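Local coordinates for glutathione S-transferase omega-like 2 (Saccharomyces cerevisiae, PDB 5LKB), which acts as a glutathione-dependent '1-Cys' thiol transferase that reduces beta-hydroxyethyl disulfide, dehydroascorbate and dimethylarsinic acid, and reacts with glutathionyl-(hydro)quinones, at residues C67-W72 against D129-P134; D209-W214 against D247-I252. One frame throughout, in Å; residues are numbered along the deposited sequence.

Contact 1 (C67-W72 against D129-P134); sequences CSVVHW and DATNEP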
loop_
_atom_site.group_PDB
_atom_site.type_symbol
_atom_site.label_atom_id
_atom_site.label_comp_id
_atom_site.label_asym_id
_atom_site.label_seq_id
_atom_site.Cartn_x
_atom_site.Cartn_y
_atom_site.Cartn_z
ATOM N N CYS A 67 32.791 0.747 -10.792
ATOM C CA CYS A 67 31.611 0.224 -10.113
ATOM C C CYS A 67 31.026 -0.963 -10.869
ATOM O O CYS A 67 31.017 -0.959 -12.108
ATOM C CB CYS A 67 30.599 1.341 -10.058
ATOM S SG CYS A 67 28.925 0.933 -9.463
ATOM N N SER A 68 30.524 -1.935 -10.120
ATOM C CA SER A 68 29.848 -3.091 -10.658
ATOM C C SER A 68 28.573 -3.275 -9.848
ATOM O O SER A 68 28.523 -2.888 -8.674
ATOM C CB SER A 68 30.675 -4.358 -10.604
ATOM O OG SER A 68 31.842 -4.136 -11.426
ATOM N N VAL A 69 27.563 -3.894 -10.457
ATOM C CA VAL A 69 26.196 -3.917 -9.892
ATOM C C VAL A 69 25.680 -5.356 -9.836
ATOM O O VAL A 69 25.609 -6.047 -10.861
ATOM C CB VAL A 69 25.249 -3.033 -10.707
ATOM C CG1 VAL A 69 23.895 -3.021 -9.991
ATOM C CG2 VAL A 69 25.780 -1.663 -10.852
ATOM N N VAL A 70 25.297 -5.810 -8.638
ATOM C CA VAL A 70 24.672 -7.103 -8.478
ATOM C C VAL A 70 23.236 -7.093 -9.006
ATOM O O VAL A 70 22.625 -6.034 -9.166
ATOM C CB VAL A 70 24.690 -7.563 -7.008
ATOM C CG1 VAL A 70 26.164 -7.799 -6.554
ATOM C CG2 VAL A 70 23.970 -6.630 -6.075
ATOM N N HIS A 71 22.717 -8.294 -9.220
ATOM C CA HIS A 71 21.326 -8.513 -9.614
ATOM C C HIS A 71 20.423 -8.002 -8.515
ATOM O O HIS A 71 20.752 -8.048 -7.328
ATOM C CB HIS A 71 21.093 -9.995 -9.838
ATOM C CG HIS A 71 19.931 -10.327 -10.709
ATOM N ND1 HIS A 71 18.634 -10.240 -10.274
ATOM C CD2 HIS A 71 19.876 -10.798 -11.978
ATOM C CE1 HIS A 71 17.828 -10.648 -11.242
ATOM N NE2 HIS A 71 18.562 -11.002 -12.288
ATOM N N TRP A 72 19.246 -7.497 -8.927
ATOM C CA TRP A 72 18.244 -7.050 -7.962
ATOM C C TRP A 72 17.600 -8.185 -7.180
ATOM O O TRP A 72 17.091 -7.936 -6.084
ATOM C CB TRP A 72 17.169 -6.180 -8.650
ATOM C CG TRP A 72 16.618 -6.814 -9.922
ATOM C CD1 TRP A 72 17.014 -6.511 -11.189
ATOM C CD2 TRP A 72 15.656 -7.867 -10.037
ATOM N NE1 TRP A 72 16.354 -7.317 -12.099
ATOM C CE2 TRP A 72 15.519 -8.149 -11.418
ATOM C CE3 TRP A 72 14.902 -8.617 -9.117
ATOM C CZ2 TRP A 72 14.639 -9.108 -11.892
ATOM C CZ3 TRP A 72 14.017 -9.577 -9.617
ATOM C CH2 TRP A 72 13.913 -9.811 -10.982
ATOM N N ASP A 129 19.617 -6.137 -15.746
ATOM C CA ASP A 129 19.397 -6.728 -14.432
ATOM C C ASP A 129 20.631 -6.656 -13.533
ATOM O O ASP A 129 20.483 -6.667 -12.313
ATOM C CB ASP A 129 18.959 -8.170 -14.586
ATOM C CG ASP A 129 17.630 -8.291 -15.311
ATOM O OD1 ASP A 129 16.648 -7.641 -14.854
ATOM O OD2 ASP A 129 17.576 -9.087 -16.282
ATOM N N ALA A 130 21.845 -6.649 -14.108
ATOM C CA ALA A 130 23.085 -6.780 -13.344
ATOM C C ALA A 130 24.232 -6.608 -14.311
ATOM O O ALA A 130 24.050 -6.635 -15.537
ATOM C CB ALA A 130 23.191 -8.137 -12.681
ATOM N N THR A 131 25.411 -6.343 -13.729
ATOM C CA THR A 131 26.653 -6.511 -14.471
ATOM C C THR A 131 27.328 -7.791 -14.015
ATOM O O THR A 131 26.878 -8.504 -13.128
ATOM C CB THR A 131 27.605 -5.313 -14.270
ATOM O OG1 THR A 131 28.202 -5.382 -12.958
ATOM C CG2 THR A 131 26.911 -3.997 -14.336
ATOM N N ASN A 132 28.483 -8.038 -14.632
ATOM C CA ASN A 132 29.372 -9.082 -14.183
ATOM C C ASN A 132 30.240 -8.541 -13.055
ATOM O O ASN A 132 30.286 -7.338 -12.776
ATOM C CB ASN A 132 30.216 -9.581 -15.356
ATOM C CG ASN A 132 31.133 -8.510 -15.932
ATOM O OD1 ASN A 132 30.806 -7.322 -15.982
ATOM N ND2 ASN A 132 32.298 -8.938 -16.430
ATOM N N GLU A 133 30.955 -9.469 -12.404
ATOM C CA GLU A 133 32.052 -9.133 -11.510
ATOM C C GLU A 133 33.305 -9.185 -12.398
ATOM O O GLU A 133 33.731 -10.287 -12.770
ATOM C CB GLU A 133 32.098 -10.147 -10.354
ATOM C CG GLU A 133 33.037 -9.774 -9.196
ATOM C CD GLU A 133 34.486 -9.743 -9.679
ATOM O OE1 GLU A 133 35.001 -10.867 -9.915
ATOM O OE2 GLU A 133 35.034 -8.637 -9.861
ATOM N N PRO A 134 33.859 -8.043 -12.806
ATOM C CA PRO A 134 34.823 -8.033 -13.926
ATOM C C PRO A 134 36.263 -8.375 -13.571
ATOM O O PRO A 134 37.037 -8.582 -14.507
ATOM C CB PRO A 134 34.734 -6.591 -14.441
ATOM C CG PRO A 134 34.468 -5.789 -13.170
ATOM C CD PRO A 134 33.627 -6.677 -12.277
HETATM O O HOH W 1 31.282 -4.707 -14.070
#
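Thr131 grips Val69 with both its backbone and its side chain. Val69 N gives a nearly straight bond (175°) to Thr131 OG1 at 3.0 Å, and Thr131 N returns one to Val69 O at 2.9 Å. Thr131 OG1 is turned between its own backbone N and carbonyl carbon (chi1 75°), where it can also donate to Asn132 O. Further along, the packing is close and buried: the Ala130 methyl, CB, sits 3.5 Å from His71 N, and the imidazole of His71 lies alongside Asp129, its CD2 and NE2 against Asp129 CB, with Asp129 O over one ring face. Trp72 NE1 reaches Asp129 OD1 at 2.8 Å; the oxygen lies in the indole plane, while the N-H meets it on the anti side, tilted 34° out of the carboxylate plane. His71 CE1 covers the indole from one face. Ser123 holds His71 NE2 through its backbone O and Asp129 OD2 through its OG, while Arg125 forms a salt bridge with Asp129 OD1. The looser end is at Ser68, where a water takes up Ser68 OG and Asn132 O beside the partly exposed Asn132 and Pro134; Ser68 OG, also bonded to Trp39, touches Pro134 CD at 3.2 Å. The 129-134 loop thus runs along edge strand 66-69, whose other neighbour is strand 38-42; helix 47-58 packs on Cys67, and helix 339-349 meets Trp72.

Contact 2 (D209-W214 against D247-I252); sequences DDFNSW and DKVEKI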
loop_
_atom_site.group_PDB
_atom_site.type_symbol
_atom_site.label_atom_id
_atom_site.label_comp_id
_atom_site.label_asym_id
_atom_site.label_seq_id
_atom_site.Cartn_x
_atom_site.Cartn_y
_atom_site.Cartn_z
ATOM N N ASP A 209 25.819 15.102 12.084
ATOM C CA ASP A 209 25.871 13.866 12.841
ATOM C C ASP A 209 24.613 13.663 13.692
ATOM O O ASP A 209 24.131 12.532 13.832
ATOM C CB ASP A 209 27.101 13.834 13.743
ATOM C CG ASP A 209 28.355 13.549 12.982
ATOM O OD1 ASP A 209 28.317 13.002 11.860
ATOM O OD2 ASP A 209 29.450 13.939 13.477
ATOM N N ASP A 210 24.104 14.735 14.311
ATOM C CA ASP A 210 22.945 14.597 15.191
ATOM C C ASP A 210 21.699 14.268 14.376
ATOM O O ASP A 210 20.919 13.414 14.783
ATOM C CB ASP A 210 22.729 15.886 15.979
ATOM C CG ASP A 210 23.810 16.129 17.039
ATOM O OD1 ASP A 210 24.592 15.195 17.347
ATOM O OD2 ASP A 210 23.815 17.269 17.569
ATOM N N PHE A 211 21.503 14.942 13.233
ATOM C CA PHE A 211 20.379 14.607 12.342
ATOM C C PHE A 211 20.510 13.163 11.867
ATOM O O PHE A 211 19.542 12.377 11.933
ATOM C CB PHE A 211 20.416 15.587 11.170
ATOM C CG PHE A 211 19.254 15.496 10.217
ATOM C CD1 PHE A 211 18.084 16.160 10.497
ATOM C CD2 PHE A 211 19.411 14.868 8.981
ATOM C CE1 PHE A 211 17.002 16.107 9.596
ATOM C CE2 PHE A 211 18.364 14.810 8.065
ATOM C CZ PHE A 211 17.159 15.434 8.354
ATOM N N ASN A 212 21.672 12.802 11.341
ATOM C CA ASN A 212 21.938 11.446 10.858
ATOM C C ASN A 212 21.592 10.392 11.891
ATOM O O ASN A 212 21.093 9.322 11.551
ATOM C CB ASN A 212 23.427 11.248 10.501
ATOM C CG ASN A 212 23.835 11.787 9.139
ATOM O OD1 ASN A 212 23.041 12.333 8.345
ATOM N ND2 ASN A 212 25.160 11.705 8.894
ATOM N N SER A 213 21.883 10.647 13.178
ATOM C CA SER A 213 21.679 9.640 14.204
ATOM C C SER A 213 20.201 9.237 14.329
ATOM O O SER A 213 19.899 8.039 14.371
ATOM C CB SER A 213 22.229 10.126 15.563
ATOM O OG SER A 213 22.097 9.082 16.492
ATOM N N TRP A 214 19.309 10.217 14.476
ATOM C CA TRP A 214 17.888 9.846 14.633
ATOM C C TRP A 214 17.255 9.487 13.304
ATOM O O TRP A 214 16.305 8.689 13.290
ATOM C CB TRP A 214 17.074 10.924 15.374
ATOM C CG TRP A 214 17.006 12.287 14.808
ATOM C CD1 TRP A 214 17.826 13.354 15.122
ATOM C CD2 TRP A 214 16.051 12.795 13.878
ATOM N NE1 TRP A 214 17.444 14.461 14.443
ATOM C CE2 TRP A 214 16.335 14.161 13.682
ATOM C CE3 TRP A 214 14.951 12.235 13.205
ATOM C CZ2 TRP A 214 15.606 14.974 12.798
ATOM C CZ3 TRP A 214 14.223 13.047 12.339
ATOM C CH2 TRP A 214 14.513 14.398 12.164
ATOM N N ASP A 247 7.457 13.353 10.651
ATOM C CA ASP A 247 6.886 14.608 11.112
ATOM C C ASP A 247 7.979 15.576 11.556
ATOM O O ASP A 247 7.895 16.763 11.244
ATOM C CB ASP A 247 5.912 14.360 12.255
ATOM C CG ASP A 247 4.655 13.639 11.798
ATOM O OD1 ASP A 247 4.367 13.630 10.578
ATOM O OD2 ASP A 247 3.948 13.176 12.714
ATOM N N LYS A 248 9.014 15.056 12.217
ATOM C CA LYS A 248 10.147 15.894 12.659
ATOM C C LYS A 248 10.894 16.493 11.471
ATOM O O LYS A 248 11.188 17.705 11.458
ATOM C CB LYS A 248 11.083 15.104 13.574
ATOM C CG LYS A 248 10.435 14.799 14.907
ATOM C CD LYS A 248 11.369 14.121 15.888
ATOM C CE LYS A 248 10.596 13.524 17.055
ATOM N NZ LYS A 248 11.624 13.038 18.073
ATOM N N VAL A 249 11.173 15.667 10.451
ATOM C CA VAL A 249 11.844 16.146 9.244
ATOM C C VAL A 249 11.003 17.190 8.537
ATOM O O VAL A 249 11.506 18.213 8.073
ATOM C CB VAL A 249 12.183 14.970 8.311
ATOM C CG1 VAL A 249 12.788 15.494 6.968
ATOM C CG2 VAL A 249 13.079 14.010 8.973
ATOM N N GLU A 250 9.693 16.897 8.363
ATOM C CA GLU A 250 8.775 17.809 7.710
ATOM C C GLU A 250 8.748 19.196 8.382
ATOM O O GLU A 250 8.674 20.213 7.682
ATOM C CB GLU A 250 7.369 17.176 7.692
ATOM C CG GLU A 250 6.289 17.993 7.049
ATOM C CD GLU A 250 6.358 18.050 5.515
ATOM O OE1 GLU A 250 7.190 17.325 4.885
ATOM O OE2 GLU A 250 5.623 18.882 4.927
ATOM N N LYS A 251 8.744 19.216 9.727
ATOM C CA LYS A 251 8.800 20.463 10.508
ATOM C C LYS A 251 10.084 21.244 10.222
ATOM O O LYS A 251 10.039 22.450 9.929
ATOM C CB LYS A 251 8.655 20.135 12.003
ATOM C CG LYS A 251 8.825 21.336 12.938
ATOM C CD LYS A 251 7.807 22.411 12.696
ATOM C CE LYS A 251 7.907 23.536 13.788
ATOM N NZ LYS A 251 7.399 24.851 13.255
ATOM N N ILE A 252 11.211 20.550 10.199
ATOM C CA ILE A 252 12.485 21.192 9.903
ATOM C C ILE A 252 12.430 21.854 8.544
ATOM O O ILE A 252 12.820 23.017 8.369
ATOM C CB ILE A 252 13.620 20.166 9.965
ATOM C CG1 ILE A 252 13.958 19.817 11.417
ATOM C CG2 ILE A 252 14.910 20.689 9.250
ATOM C CD1 ILE A 252 14.895 18.644 11.551
#
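Trp214 drives the far end of its indole into the facing helix, its six-membered ring leading. Trp214 CH2 comes to 3.5 Å from Val249 CG2 and 3.8 Å from Lys248 CB, both approaching at a slant between face and edge. Ile252 arrives from the opposite direction and puts its CD1 at the indole rim, in the ring plane, 3.9 Å from Trp214 CZ2. The same methyl meets the edge of Phe211, 3.8 Å from CE1, and so bridges two aromatic rims. Phe211 reaches across with CG anti to its backbone N (chi1 -174°), while its carbonyl O lies over one face of the indole. Lys248 lends only the base of its side chain; the extended remainder leads away. Replacing Trp214 with an alanine would probably open a gap before Val249 and Lys248 and leave Ile252 CD1 with Phe211 alone across this contact. The axes of segments 209-214 and 247-252 stay 12.3 Å apart at their closest, so large side chains fill the interval, and the contact is apolar throughout. Helix 285-304 also touches Phe211, through Ala286, and Val249, through Leu290. Two helices running roughly antiparallel, 148° between the segment axes, belong here to the all-helical C-terminal domain of the glutathione transferase fold.

From the N terminus, the chain passes through strand 38-42 and helix 47-58 before strand 66-69 opens contact 1. The 56 intervening residues, mostly irregular and partly unmodelled, return at 129-134 to close a long loop against that edge strand, within the thioredoxin-like N-terminal domain. Strands 160-163 and 168-171 then complete the sheet, and the chain enters the helical domain. Contact 2 closes a shorter, mainly helical excursion between helices 205-220 and 232-264. The two closures follow in series, neither nested nor crossed. They lie on opposite sides of the chain's centre, their nearest atoms about 22 Å apart, each tying together parts of its own domain.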